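Local coordinates for protein photoreceptor-histidine kinase BphP (Stigmatella aurantiaca DW4/3-1, PDB 6BAF) that binds a linear tetrapyrrole chromophore in its phytochrome sensory region and probably converts light absorption into histidine kinase signalling, at residues E6-P11 with P195-E200; E167-V172 with F189-I194. All coordinates share one frame; numbering follows the deposited sequence.

Interaction 1: residues E6-P11 with P195-E200. With BLR (3-[5-[(Z)-(4-ethenyl-3-methyl-5-oxidanylidene-pyrrol-2-ylidene)methyl]-2-[[5-[(Z)-(3-ethenyl-4-methyl-5-oxidanylidene-pyrrol-2-ylidene)methyl]-3-(3-hydroxy-3-oxopropyl)-4-methyl-1H-pyrrol-2-yl]methyl]-4-methyl-1H-pyrrol-3-yl]propanoic acid), chain B.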
# COMPACT_ATOMS: atom_id res chain seq x y z
N GLU A 6 -26.29 8.71 25.10
CA GLU A 6 -25.57 9.91 24.70
C GLU A 6 -25.28 9.85 23.21
O GLU A 6 -24.82 8.82 22.72
CB GLU A 6 -24.26 10.01 25.47
CG GLU A 6 -23.33 11.06 24.91
CD GLU A 6 -21.86 10.81 25.30
OE1 GLU A 6 -21.57 9.68 25.81
OE2 GLU A 6 -21.03 11.76 25.08
N PRO A 7 -25.56 10.91 22.45
CA PRO A 7 -25.39 10.80 21.00
C PRO A 7 -23.97 10.40 20.57
O PRO A 7 -23.77 9.22 20.25
CB PRO A 7 -25.79 12.19 20.49
CG PRO A 7 -26.81 12.65 21.48
CD PRO A 7 -26.38 12.08 22.82
N ILE A 8 -23.02 11.32 20.52
CA ILE A 8 -21.58 11.17 20.26
C ILE A 8 -21.23 11.63 18.86
O ILE A 8 -20.16 12.19 18.66
CB ILE A 8 -20.95 9.77 20.56
CG1 ILE A 8 -21.08 8.74 19.43
CG2 ILE A 8 -21.27 9.28 22.03
CD1 ILE A 8 -20.19 7.51 19.63
N HIS A 9 -22.15 11.53 17.89
CA HIS A 9 -21.87 11.97 16.53
C HIS A 9 -22.15 13.46 16.30
O HIS A 9 -21.84 13.98 15.22
CB HIS A 9 -22.68 11.15 15.52
CG HIS A 9 -24.16 11.27 15.72
ND1 HIS A 9 -24.78 10.92 16.91
CD2 HIS A 9 -25.15 11.74 14.92
CE1 HIS A 9 -26.07 11.17 16.83
NE2 HIS A 9 -26.33 11.67 15.63
N ILE A 10 -22.67 14.18 17.29
CA ILE A 10 -22.92 15.61 17.09
C ILE A 10 -22.39 16.38 18.29
O ILE A 10 -23.15 17.10 18.94
CB ILE A 10 -24.42 15.90 16.89
CG1 ILE A 10 -25.24 15.13 17.94
CG2 ILE A 10 -24.88 15.51 15.49
CD1 ILE A 10 -26.78 15.51 17.99
N PRO A 11 -21.10 16.27 18.64
CA PRO A 11 -20.60 17.06 19.77
C PRO A 11 -20.55 18.56 19.52
O PRO A 11 -20.43 19.32 20.47
CB PRO A 11 -19.18 16.50 19.99
CG PRO A 11 -18.75 16.05 18.57
CD PRO A 11 -20.04 15.38 18.07
N PRO A 195 -20.29 1.43 24.48
CA PRO A 195 -21.75 1.32 24.46
C PRO A 195 -22.27 1.28 23.04
O PRO A 195 -21.55 1.50 22.06
CB PRO A 195 -22.24 2.57 25.20
CG PRO A 195 -21.10 3.58 25.00
CD PRO A 195 -19.83 2.73 25.00
N ARG A 196 -23.56 1.04 22.94
CA ARG A 196 -24.13 0.56 21.70
C ARG A 196 -24.07 1.61 20.59
O ARG A 196 -23.82 1.28 19.43
CB ARG A 196 -25.55 0.11 21.97
CG ARG A 196 -26.39 0.18 20.79
CD ARG A 196 -27.28 -0.98 20.86
NE ARG A 196 -28.47 -0.68 20.10
CZ ARG A 196 -29.33 -1.61 19.69
NH1 ARG A 196 -29.06 -2.89 19.96
NH2 ARG A 196 -30.41 -1.25 19.00
N GLN A 197 -24.29 2.88 20.90
CA GLN A 197 -24.17 3.86 19.82
C GLN A 197 -22.71 4.05 19.38
O GLN A 197 -22.47 4.46 18.24
CB GLN A 197 -24.79 5.20 20.25
CG GLN A 197 -23.93 6.10 21.15
CD GLN A 197 -23.87 5.65 22.61
OE1 GLN A 197 -23.87 4.44 22.92
NE2 GLN A 197 -23.83 6.62 23.52
N ALA A 198 -21.73 3.75 20.24
CA ALA A 198 -20.34 3.77 19.79
C ALA A 198 -20.08 2.59 18.86
O ALA A 198 -19.52 2.76 17.77
CB ALA A 198 -19.38 3.73 20.99
N ARG A 199 -20.53 1.40 19.26
CA ARG A 199 -20.34 0.22 18.44
C ARG A 199 -20.98 0.38 17.07
O ARG A 199 -20.44 -0.08 16.06
CB ARG A 199 -20.94 -1.00 19.10
CG ARG A 199 -20.16 -1.68 20.21
CD ARG A 199 -21.05 -2.86 20.62
NE ARG A 199 -21.39 -2.67 21.98
CZ ARG A 199 -22.58 -2.73 22.54
NH1 ARG A 199 -23.69 -3.06 21.90
NH2 ARG A 199 -22.60 -2.46 23.82
N GLU A 200 -22.16 1.02 17.02
CA GLU A 200 -22.82 1.24 15.74
C GLU A 200 -22.05 2.24 14.89
O GLU A 200 -21.94 2.06 13.68
CB GLU A 200 -24.25 1.74 15.97
CG GLU A 200 -25.23 0.61 16.29
CD GLU A 200 -26.58 1.12 16.81
OE1 GLU A 200 -26.71 2.36 17.08
OE2 GLU A 200 -27.50 0.28 16.97
CHA BLR B . -15.43 4.34 23.41
NA BLR B . -14.35 2.64 24.96
C1A BLR B . -14.41 3.30 23.79
C2A BLR B . -13.38 2.87 22.94
C3A BLR B . -12.69 1.92 23.60
C4A BLR B . -13.30 1.79 24.85
CMA BLR B . -11.47 1.14 23.01
CAA BLR B . -13.13 3.41 21.53
CBA BLR B . -12.35 4.75 21.52
CGA BLR B . -10.85 4.54 21.77
O1A BLR B . -10.22 3.80 20.96
O2A BLR B . -10.23 5.07 22.77
CHB BLR B . -12.97 0.87 26.01
NB BLR B . -10.46 0.96 26.00
C1B BLR B . -11.81 0.35 26.29
C2B BLR B . -11.56 -0.93 26.99
C3B BLR B . -10.18 -1.16 27.14
C4B BLR B . -9.42 -0.03 26.54
CMB BLR B . -12.63 -1.91 27.49
OB BLR B . -8.25 0.13 26.49
CAB BLR B . -9.62 -2.43 27.80
CBB BLR B . -8.33 -2.70 27.80
NC BLR B . -17.28 3.91 28.60
C1C BLR B . -17.44 3.36 30.00
C2C BLR B . -18.78 3.81 30.47
C3C BLR B . -19.45 4.57 29.47
C4C BLR B . -18.56 4.67 28.28
CMC BLR B . -19.32 3.46 31.83
OC BLR B . -16.65 2.72 30.61
CAC BLR B . -20.85 5.20 29.60
CBC BLR B . -21.93 4.47 29.96
CHD BLR B . -18.83 5.30 27.17
ND BLR B . -16.83 4.41 25.59
C1D BLR B . -18.01 5.25 25.92
C2D BLR B . -18.34 6.13 24.81
C3D BLR B . -17.39 5.84 23.74
C4D BLR B . -16.44 4.75 24.18
CMD BLR B . -19.49 7.14 24.79
CAD BLR B . -17.33 6.52 22.39
CBD BLR B . -16.27 7.60 22.44
CGD BLR B . -16.45 8.27 21.10
O1D BLR B . -16.25 7.60 20.03
O2D BLR B . -16.89 9.46 21.07

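Interaction 2: residues E167-V172 with F189-I194. With BLR (3-[5-[(Z)-(4-ethenyl-3-methyl-5-oxidanylidene-pyrrol-2-ylidene)methyl]-2-[[5-[(Z)-(3-ethenyl-4-methyl-5-oxidanylidene-pyrrol-2-ylidene)methyl]-3-(3-hydroxy-3-oxopropyl)-4-methyl-1H-pyrrol-2-yl]methyl]-4-methyl-1H-pyrrol-3-yl]propanoic acid), chain B.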
# COMPACT_ATOMS: atom_id res chain seq x y z
N GLU A 167 -23.75 -10.50 22.39
CA GLU A 167 -23.69 -10.12 23.81
C GLU A 167 -22.91 -8.81 24.05
O GLU A 167 -23.30 -7.99 24.88
CB GLU A 167 -23.18 -11.18 24.70
CG GLU A 167 -23.70 -10.75 26.08
CD GLU A 167 -24.26 -11.90 26.90
OE1 GLU A 167 -24.65 -12.89 26.25
OE2 GLU A 167 -24.29 -11.79 28.17
N TRP A 168 -21.82 -8.62 23.29
CA TRP A 168 -21.07 -7.38 23.16
C TRP A 168 -20.23 -7.07 24.39
O TRP A 168 -19.66 -5.97 24.47
CB TRP A 168 -21.95 -6.19 22.78
CG TRP A 168 -22.64 -6.48 21.50
CD1 TRP A 168 -23.94 -6.86 21.34
CD2 TRP A 168 -22.04 -6.49 20.18
NE1 TRP A 168 -24.20 -7.08 20.01
CE2 TRP A 168 -23.06 -6.87 19.28
CE3 TRP A 168 -20.75 -6.21 19.69
CZ2 TRP A 168 -22.83 -6.97 17.89
CZ3 TRP A 168 -20.52 -6.30 18.31
CH2 TRP A 168 -21.56 -6.68 17.42
N ASN A 169 -20.06 -8.02 25.29
CA ASN A 169 -18.92 -7.97 26.19
C ASN A 169 -17.64 -8.16 25.38
O ASN A 169 -17.67 -8.69 24.28
CB ASN A 169 -19.04 -9.06 27.26
CG ASN A 169 -20.34 -8.94 28.06
OD1 ASN A 169 -20.68 -7.84 28.53
ND2 ASN A 169 -21.08 -10.03 28.18
N GLY A 170 -16.52 -7.71 25.94
CA GLY A 170 -15.27 -7.80 25.24
C GLY A 170 -14.22 -8.60 26.01
O GLY A 170 -14.29 -8.68 27.24
N SER A 171 -13.25 -9.16 25.28
CA SER A 171 -12.11 -9.88 25.82
C SER A 171 -10.83 -9.41 25.16
O SER A 171 -10.79 -9.28 23.93
CB SER A 171 -12.24 -11.37 25.56
OG SER A 171 -13.35 -11.86 26.27
N VAL A 172 -9.78 -9.21 25.96
CA VAL A 172 -8.44 -8.92 25.46
C VAL A 172 -7.79 -10.25 25.09
O VAL A 172 -7.27 -10.96 25.95
CB VAL A 172 -7.60 -8.16 26.48
CG1 VAL A 172 -6.23 -7.84 25.87
CG2 VAL A 172 -8.33 -6.88 26.92
N PHE A 189 -14.47 -7.52 29.83
CA PHE A 189 -15.06 -6.25 30.25
C PHE A 189 -16.52 -6.24 29.84
O PHE A 189 -16.90 -6.93 28.89
CB PHE A 189 -14.36 -5.02 29.61
CG PHE A 189 -12.93 -4.82 30.05
CD1 PHE A 189 -11.90 -5.58 29.49
CD2 PHE A 189 -12.61 -3.85 30.99
CE1 PHE A 189 -10.59 -5.38 29.88
CE2 PHE A 189 -11.30 -3.66 31.39
CZ PHE A 189 -10.27 -4.44 30.82
N PRO A 190 -17.37 -5.49 30.54
CA PRO A 190 -18.80 -5.50 30.20
C PRO A 190 -19.08 -4.74 28.91
O PRO A 190 -18.36 -3.81 28.54
CB PRO A 190 -19.46 -4.81 31.40
CG PRO A 190 -18.38 -3.93 31.97
CD PRO A 190 -17.08 -4.69 31.74
N ALA A 191 -20.22 -5.07 28.28
CA ALA A 191 -20.61 -4.41 27.04
C ALA A 191 -20.71 -2.90 27.18
O ALA A 191 -20.50 -2.18 26.19
CB ALA A 191 -21.94 -4.95 26.54
N SER A 192 -21.03 -2.38 28.37
CA SER A 192 -21.26 -0.93 28.42
C SER A 192 -19.98 -0.13 28.29
O SER A 192 -20.05 1.08 28.06
CB SER A 192 -22.00 -0.52 29.70
OG SER A 192 -21.61 -1.34 30.80
N ASP A 193 -18.80 -0.76 28.41
CA ASP A 193 -17.57 0.03 28.27
C ASP A 193 -17.39 0.54 26.85
O ASP A 193 -16.69 1.54 26.65
CB ASP A 193 -16.36 -0.80 28.67
CG ASP A 193 -16.29 -1.02 30.18
OD1 ASP A 193 -17.25 -0.64 30.90
OD2 ASP A 193 -15.27 -1.57 30.63
N ILE A 194 -18.00 -0.11 25.87
CA ILE A 194 -18.06 0.45 24.53
C ILE A 194 -19.54 0.40 24.16
O ILE A 194 -20.01 -0.60 23.58
CB ILE A 194 -17.17 -0.31 23.53
CG1 ILE A 194 -15.78 -0.55 24.13
CG2 ILE A 194 -17.15 0.45 22.16
CD1 ILE A 194 -14.72 -1.16 23.12
CHA BLR B . -15.43 4.34 23.41
NA BLR B . -14.35 2.64 24.96
C1A BLR B . -14.41 3.30 23.79
C2A BLR B . -13.38 2.87 22.94
C3A BLR B . -12.69 1.92 23.60
C4A BLR B . -13.30 1.79 24.85
CMA BLR B . -11.47 1.14 23.01
CAA BLR B . -13.13 3.41 21.53
CBA BLR B . -12.35 4.75 21.52
CGA BLR B . -10.85 4.54 21.77
O1A BLR B . -10.22 3.80 20.96
O2A BLR B . -10.23 5.07 22.77
CHB BLR B . -12.97 0.87 26.01
NB BLR B . -10.46 0.96 26.00
C1B BLR B . -11.81 0.35 26.29
C2B BLR B . -11.56 -0.93 26.99
C3B BLR B . -10.18 -1.16 27.14
C4B BLR B . -9.42 -0.03 26.54
CMB BLR B . -12.63 -1.91 27.49
OB BLR B . -8.25 0.13 26.49
CAB BLR B . -9.62 -2.43 27.80
CBB BLR B . -8.33 -2.70 27.80
NC BLR B . -17.28 3.91 28.60
C1C BLR B . -17.44 3.36 30.00
C2C BLR B . -18.78 3.81 30.47
C3C BLR B . -19.45 4.57 29.47
C4C BLR B . -18.56 4.67 28.28
CMC BLR B . -19.32 3.46 31.83
OC BLR B . -16.65 2.72 30.61
CAC BLR B . -20.85 5.20 29.60
CBC BLR B . -21.93 4.47 29.96
CHD BLR B . -18.83 5.30 27.17
ND BLR B . -16.83 4.41 25.59
C1D BLR B . -18.01 5.25 25.92
C2D BLR B . -18.34 6.13 24.81
C3D BLR B . -17.39 5.84 23.74
C4D BLR B . -16.44 4.75 24.18
CMD BLR B . -19.49 7.14 24.79
CAD BLR B . -17.33 6.52 22.39
CBD BLR B . -16.27 7.60 22.44
CGD BLR B . -16.45 8.27 21.10
O1D BLR B . -16.25 7.60 20.03
O2D BLR B . -16.89 9.46 21.07
O HOH W 1 -18.71 -3.41 24.07

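Interaction 1: residues E6-P11 with P195-E200
Q197 reaches out from the first turn of its helix and lays its amide against the backbone of E6. CG of Q197 stands between the backbone N and the carbonyl carbon (chi1 80°), and a bend at chi2 (-77°) then turns the amide toward E6. NE2 donates to E6 O in the carbonyl plane, on a lone pair. The modelled length from Q197 NE2 to E6 O is 2.5 Å, which is shorter than usual, so its exact value is doubtful. The acceptor is also tilted out of the Q197 amide plane. Lower down the chain, Q197 CG lies 3.3 Å from P7 O. With an alanine here, E6 O would probably lose this side-chain donor, and C3 O, a second acceptor of the amide, would lose it too.

I8 crosses the Q197 side chain obliquely, with CG2 4.0 Å from NE2 of Q197. Its other branch runs to the helix, where I8 CD1 meets A198 CA at 3.7 Å. The bilin completes this apolar patch. I8 CG2 approaches ring methyl CMD, and A198 CB lies 3.7 Å from BLR CAD, the first carbon of a propionate. E6 extends its chain past the same methyl, with OE1 3.4 Å from CMD. P195, at the N-cap position, sets its CD against the pyrrole that carries this methyl.

R238 binds I8 O, and the backbone of H9 pairs with L232. E6 leans on helix 242-251. The loop before strand 13-14 is thus held between the 231-238 region and helix 196-202, consistent with the knot typical of phytochromes.

Interaction 2: residues E167-V172 with F189-I194
The PASDIP sequence motif of phytochromes begins in this contact, where the chain leaves edge strand 188-189 of the GAF sheet and turns toward the bilin. G170 and F189 form an antiparallel hydrogen-bonded pair. G170 N donates to F189 O at 3.1 Å, and F189 N returns a bond to G170 O at 2.8 Å. Both donors are tilted from the plane of the carbonyl they meet.

N169 extends the join beyond the strand. Its CG lies anti to the carbonyl carbon (chi1 -58°), which carries OD1 to the backbone of A191. The bond from A191 N to N169 OD1 is 2.8 Å long but weak, with an angle of 130° at the hydrogen. W168 O faces A191 from another side. A191 CA makes a CH...O contact with it at 3.2 Å, and the CB atoms of W168 and A191 pack together. A water lies within hydrogen-bonding distance of both W168 O and A191 O and may link the two backbones, though it has more acceptors near it than protons to give.

The F189 ring is held by the sheet and by the chromophore. V172 CG2 meets its edge at CE1, 4.0 Å away, near the ring plane. Over one face lies BLR CAB, a vinyl carbon 3.6 Å above the plane and offset toward the rim.

A 3-10 turn over A191-D193 brings the D193 carbonyl to the bilin. D193 O accepts from the two central pyrrole nitrogens, BLR NA at 3.1 Å and BLR ND more weakly. I194 places CG1 and CD1 against one of these pyrroles. A backbone carbonyl shared by the inner pyrrole N-H groups is characteristic of the phytochrome GAF pocket.

How the interactions relate
The centres of interactions 1 and 2 lie about 15 Å apart, on the same side of the chain's centre. Along the chain, both parts of interaction 2 come between the two parts of interaction 1. Residues 189-194 run straight into 195-200, so one continuous stretch carries bilin contacts in both, and E6 and I8 add theirs from the N-terminal loop. R199 ties them together: its NE and NH2 probably bond to I194 O and A191 O, and its CD packs on the W168 ring. Interaction 2 lies in the GAF region, at its sheet edge and the loop leaving it. Interaction 1 brings the N-terminal stretch of the PAS region onto that domain. Together they close protein round one bilin.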